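Local atomic coordinates of inclusion membrane protein A (Chlamydia trachomatis, PDB entry 6E7E), a protein that probably drives the homotypic fusion of chlamydial inclusions as a SNARE-like inclusion membrane protein, represented here by its soluble, largely helical domain. Residues Phe23-Ser26 and Val27-Lys30; Asp136-Arg139 and Asp140-Gln144. The protein carries 2 engineered substitutions. All blocks are in the same frame, centred on the assembly; numbering follows the deposited sequence.

Interaction 1: Phe23-Ser26 and Val27-Lys30; sequences FMLS and VLQK
Val27 meets Phe23 one helical turn back, by backbone and side chain together. Its N donates to Phe23 O at 3.1 Å, while its CG2 comes obliquely to the CE2-CZ side of the ring, 3.5 Å from Phe23 CE2 and 3.6 Å from Phe23 CZ. The ring is there because Phe23 CG lies anti to its own N (chi1 178°), which lays the phenyl group along the helix surface toward the next turn. Phe23 O carries a second load: Ser26 OG, folded back by its first torsion (chi1 80°), donates to it at 2.7 Å, from well off the line of the C=O bond (127° at the oxygen). Leu28 continues the ladder through its bond to Met24 O, and its CG rests 3.5 Å from that same oxygen; CD1 has only a loose approach to Leu25 CD2. Gln29 N bonds Leu25 O at 2.8 Å. Its extended side chain reaches Tyr54 O through NE2, and OE1 receives a bond from a water that also donates to Ser26 O at 2.9 Å. Lys30 N completes the series on Ser26 O, which thus accepts from both an amide and the water. Four successive bonds from N-H of residue i+4 to O of residue i mark an alpha-helix, where a serine hydroxyl commonly closes onto a main-chain oxygen. Phe23 and Val27 pair on its exposed side; buried Leu25 and Leu28, packed on helix 87-107, place it in a helical bundle.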
loop_
_atom_site.group_PDB
_atom_site.type_symbol
_atom_site.label_atom_id
_atom_site.label_comp_id
_atom_site.label_asym_id
_atom_site.label_seq_id
_atom_site.Cartn_x
_atom_site.Cartn_y
_atom_site.Cartn_z
ATOM N N PHE A 23 -8.152 1.324 0.061
ATOM C CA PHE A 23 -9.372 1.916 0.641
ATOM C C PHE A 23 -9.264 1.904 2.170
ATOM O O PHE A 23 -9.528 2.920 2.824
ATOM C CB PHE A 23 -10.623 1.164 0.193
ATOM C CG PHE A 23 -11.818 1.772 0.861
ATOM C CD1 PHE A 23 -12.322 2.998 0.452
ATOM C CD2 PHE A 23 -12.321 1.193 2.014
ATOM C CE1 PHE A 23 -13.336 3.603 1.178
ATOM C CE2 PHE A 23 -13.346 1.804 2.716
ATOM C CZ PHE A 23 -13.869 2.989 2.284
ATOM N N MET A 24 -8.895 0.779 2.754
ATOM C CA MET A 24 -8.811 0.695 4.224
ATOM C C MET A 24 -7.765 1.662 4.756
ATOM O O MET A 24 -8.018 2.318 5.793
ATOM C CB MET A 24 -8.499 -0.725 4.673
ATOM C CG MET A 24 -9.679 -1.634 4.460
ATOM S SD MET A 24 -9.381 -3.294 5.148
ATOM C CE MET A 24 -8.531 -4.076 3.801
ATOM N N LEU A 25 -6.612 1.778 4.111
ATOM C CA LEU A 25 -5.617 2.755 4.556
ATOM C C LEU A 25 -6.150 4.184 4.405
ATOM O O LEU A 25 -5.770 5.026 5.236
ATOM C CB LEU A 25 -4.315 2.574 3.796
ATOM C CG LEU A 25 -3.561 1.291 4.106
ATOM C CD1 LEU A 25 -2.358 1.168 3.209
ATOM C CD2 LEU A 25 -3.117 1.244 5.548
ATOM N N SER A 26 -6.989 4.475 3.425
ATOM C CA SER A 26 -7.565 5.831 3.307
ATOM C C SER A 26 -8.457 6.124 4.517
ATOM O O SER A 26 -8.469 7.249 5.034
ATOM C CB SER A 26 -8.289 6.020 1.985
ATOM O OG SER A 26 -9.605 5.475 1.931
ATOM N N VAL A 27 -9.184 5.127 4.973
ATOM C CA VAL A 27 -10.065 5.301 6.153
ATOM C C VAL A 27 -9.175 5.538 7.367
ATOM O O VAL A 27 -9.441 6.454 8.181
ATOM C CB VAL A 27 -10.978 4.086 6.360
ATOM C CG1 VAL A 27 -11.765 4.170 7.665
ATOM C CG2 VAL A 27 -11.920 3.907 5.191
ATOM N N LEU A 28 -8.153 4.726 7.538
ATOM C CA LEU A 28 -7.254 4.856 8.703
ATOM C C LEU A 28 -6.501 6.180 8.654
ATOM O O LEU A 28 -6.317 6.806 9.690
ATOM C CB LEU A 28 -6.308 3.663 8.762
ATOM C CG LEU A 28 -7.001 2.350 9.105
ATOM C CD1 LEU A 28 -6.099 1.173 8.818
ATOM C CD2 LEU A 28 -7.423 2.341 10.547
ATOM N N GLN A 29 -6.093 6.607 7.470
ATOM C CA GLN A 29 -5.407 7.901 7.300
ATOM C C GLN A 29 -6.292 9.007 7.876
ATOM O O GLN A 29 -5.816 9.874 8.607
ATOM C CB GLN A 29 -5.143 8.099 5.813
ATOM C CG GLN A 29 -4.348 9.341 5.563
ATOM C CD GLN A 29 -4.341 9.753 4.127
ATOM O OE1 GLN A 29 -5.262 9.481 3.358
ATOM N NE2 GLN A 29 -3.292 10.454 3.772
ATOM N N LYS A 30 -7.553 9.021 7.480
ATOM C CA LYS A 30 -8.485 10.065 7.939
ATOM C C LYS A 30 -8.691 9.967 9.456
ATOM O O LYS A 30 -8.765 10.994 10.141
ATOM C CB LYS A 30 -9.815 9.935 7.200
ATOM C CG LYS A 30 -10.811 11.052 7.438
ATOM C CD LYS A 30 -11.904 11.075 6.407
ATOM C CE LYS A 30 -12.922 9.999 6.683
ATOM N NZ LYS A 30 -14.142 10.216 5.884
HETATM O O HOH W 1 -8.092 9.736 3.600
#

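Interaction 2: Asp136-Arg139 and Asp140-Gln144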
loop_
_atom_site.group_PDB
_atom_site.type_symbol
_atom_site.label_atom_id
_atom_site.label_comp_id
_atom_site.label_asym_id
_atom_site.label_seq_id
_atom_site.Cartn_x
_atom_site.Cartn_y
_atom_site.Cartn_z
ATOM N N ASP A 136 6.418 2.418 11.806
ATOM C CA ASP A 136 7.729 2.028 11.237
ATOM C C ASP A 136 7.593 0.811 10.317
ATOM O O ASP A 136 8.185 0.784 9.231
ATOM C CB ASP A 136 8.721 1.735 12.348
ATOM C CG ASP A 136 9.129 2.912 13.202
ATOM O OD1 ASP A 136 8.788 4.063 12.834
ATOM O OD2 ASP A 136 9.782 2.649 14.230
ATOM N N SER A 137 6.788 -0.162 10.711
ATOM C CA SER A 137 6.580 -1.376 9.914
ATOM C C SER A 137 5.879 -1.029 8.603
ATOM O O SER A 137 6.287 -1.509 7.531
ATOM C CB SER A 137 5.809 -2.361 10.716
ATOM O OG SER A 137 5.675 -3.543 9.975
ATOM N N LEU A 138 4.946 -0.219 8.699
ATOM C CA LEU A 138 4.136 0.175 7.542
ATOM C C LEU A 138 4.965 0.972 6.548
ATOM O O LEU A 138 4.844 0.755 5.346
ATOM C CB LEU A 138 2.963 0.999 8.039
ATOM C CG LEU A 138 2.045 1.558 6.967
ATOM C CD1 LEU A 138 1.412 0.409 6.234
ATOM C CD2 LEU A 138 0.938 2.420 7.557
ATOM N N ARG A 139 5.799 1.910 7.040
ATOM C CA ARG A 139 6.725 2.658 6.173
ATOM C C ARG A 139 7.618 1.664 5.439
ATOM O O ARG A 139 7.852 1.840 4.231
ATOM C CB ARG A 139 7.561 3.621 7.006
ATOM C CG ARG A 139 6.845 4.910 7.344
ATOM C CD ARG A 139 7.700 5.753 8.237
ATOM N NE ARG A 139 7.181 7.104 8.350
ATOM C CZ ARG A 139 7.511 7.938 9.313
ATOM N NH1 ARG A 139 8.351 7.559 10.259
ATOM N NH2 ARG A 139 6.989 9.148 9.349
ATOM N N ASP A 140 8.162 0.686 6.134
ATOM C CA ASP A 140 9.067 -0.314 5.521
ATOM C C ASP A 140 8.302 -1.043 4.400
ATOM O O ASP A 140 8.809 -1.233 3.305
ATOM C CB ASP A 140 9.644 -1.263 6.578
ATOM C CG ASP A 140 10.766 -0.673 7.424
ATOM O OD1 ASP A 140 11.264 0.416 7.069
ATOM O OD2 ASP A 140 11.120 -1.300 8.447
ATOM N N GLU A 141 7.102 -1.517 4.708
ATOM C CA GLU A 141 6.347 -2.311 3.710
ATOM C C GLU A 141 6.000 -1.436 2.502
ATOM O O GLU A 141 6.048 -1.924 1.346
ATOM C CB GLU A 141 5.086 -2.853 4.358
ATOM C CG GLU A 141 5.316 -3.937 5.387
ATOM C CD GLU A 141 5.910 -5.234 4.867
ATOM O OE1 GLU A 141 5.843 -5.494 3.671
ATOM O OE2 GLU A 141 6.419 -5.977 5.697
ATOM N N ILE A 142 5.550 -0.218 2.725
ATOM C CA ILE A 142 5.142 0.680 1.614
ATOM C C ILE A 142 6.373 0.975 0.753
ATOM O O ILE A 142 6.239 0.998 -0.496
ATOM C CB ILE A 142 4.431 1.941 2.132
ATOM C CG1 ILE A 142 3.103 1.584 2.800
ATOM C CG2 ILE A 142 4.214 2.936 1.011
ATOM C CD1 ILE A 142 2.480 2.750 3.541
ATOM N N GLY A 143 7.543 1.162 1.357
ATOM C CA GLY A 143 8.762 1.435 0.579
ATOM C C GLY A 143 9.076 0.274 -0.339
ATOM O O GLY A 143 9.440 0.494 -1.518
ATOM N N GLN A 144 9.011 -0.942 0.202
ATOM C CA GLN A 144 9.318 -2.170 -0.576
ATOM C C GLN A 144 8.331 -2.300 -1.748
ATOM O O GLN A 144 8.744 -2.527 -2.896
ATOM C CB GLN A 144 9.325 -3.389 0.347
ATOM C CG GLN A 144 9.416 -4.747 -0.328
ATOM C CD GLN A 144 10.162 -5.754 0.516
ATOM O OE1 GLN A 144 9.649 -6.823 0.851
ATOM N NE2 GLN A 144 11.390 -5.415 0.876
HETATM O O HOH W 2 10.724 1.928 9.199
#
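Ile142 and Leu138, one turn apart on helix 125-165, touch with their branches crossing at a slant, and the isoleucine is the side chain to trace. Its CB stands 3.5 Å from Leu138 O, the oxygen to which Ile142 N donates. CG1, anti to the carbonyl carbon (chi1 -65°), passes still nearer that oxygen, at 3.2 Å, and approaches Leu138 CD1 more loosely. At the tip, CD1 remains 3.6 Å from Leu138 O, reaches Leu138 CG at 3.7 Å and lies equally near Leu138 CD1. The leucine meets it because its own CG is anti to the backbone N, which carries the branch toward the following turn. Beyond this pair, both side chains pack on Leu57 of helix 44-57, and Ile142 also touches Phe60. Asp140 is exposed to solvent. Its N bonds Asp136 O at 3.1 Å, and a water gives one hydrogen to that oxygen and the other to Asp140 OD1 at 2.7 Å, tying the carboxylate to the preceding turn. Ser137 OG instead joins two helices, hydrogen-bonding Glu103 OE2 of helix 87-107. Gly143 N bonds Arg139 O, and the ladder runs on through Gln144 N. The chemistry thus divides: Leu138 and Ile142 form the buried side, while Asp140 is held through water and Ser137 by a neighbouring helix. The water bridge probably steadies the Asp140 carboxylate beside a carbonyl that would otherwise tend to repel it.

Interactions 1 and 2, on the long helices 4-38 and 125-165 of one bundle, share a plan: buried apolar side chains inward, and a water-bridged main-chain oxygen away from them. Their centres lie 16 Å apart and their nearest atoms about 5 Å, so the two do not touch; helix 44-57, helix 87-107 and the loop residue Phe60 link them. Leu57 of helix 44-57 meets Leu25 and Gln29 of interaction 1 as well as Leu138 and Ile142 of interaction 2, and Phe60 is shared by Leu25 and Ile142. On helix 87-107, Ile104 and Leu107 touch interaction 1 and Leu100 touches interaction 2. In each contact the water's side-chain partner lies three or four residues after the main-chain oxygen.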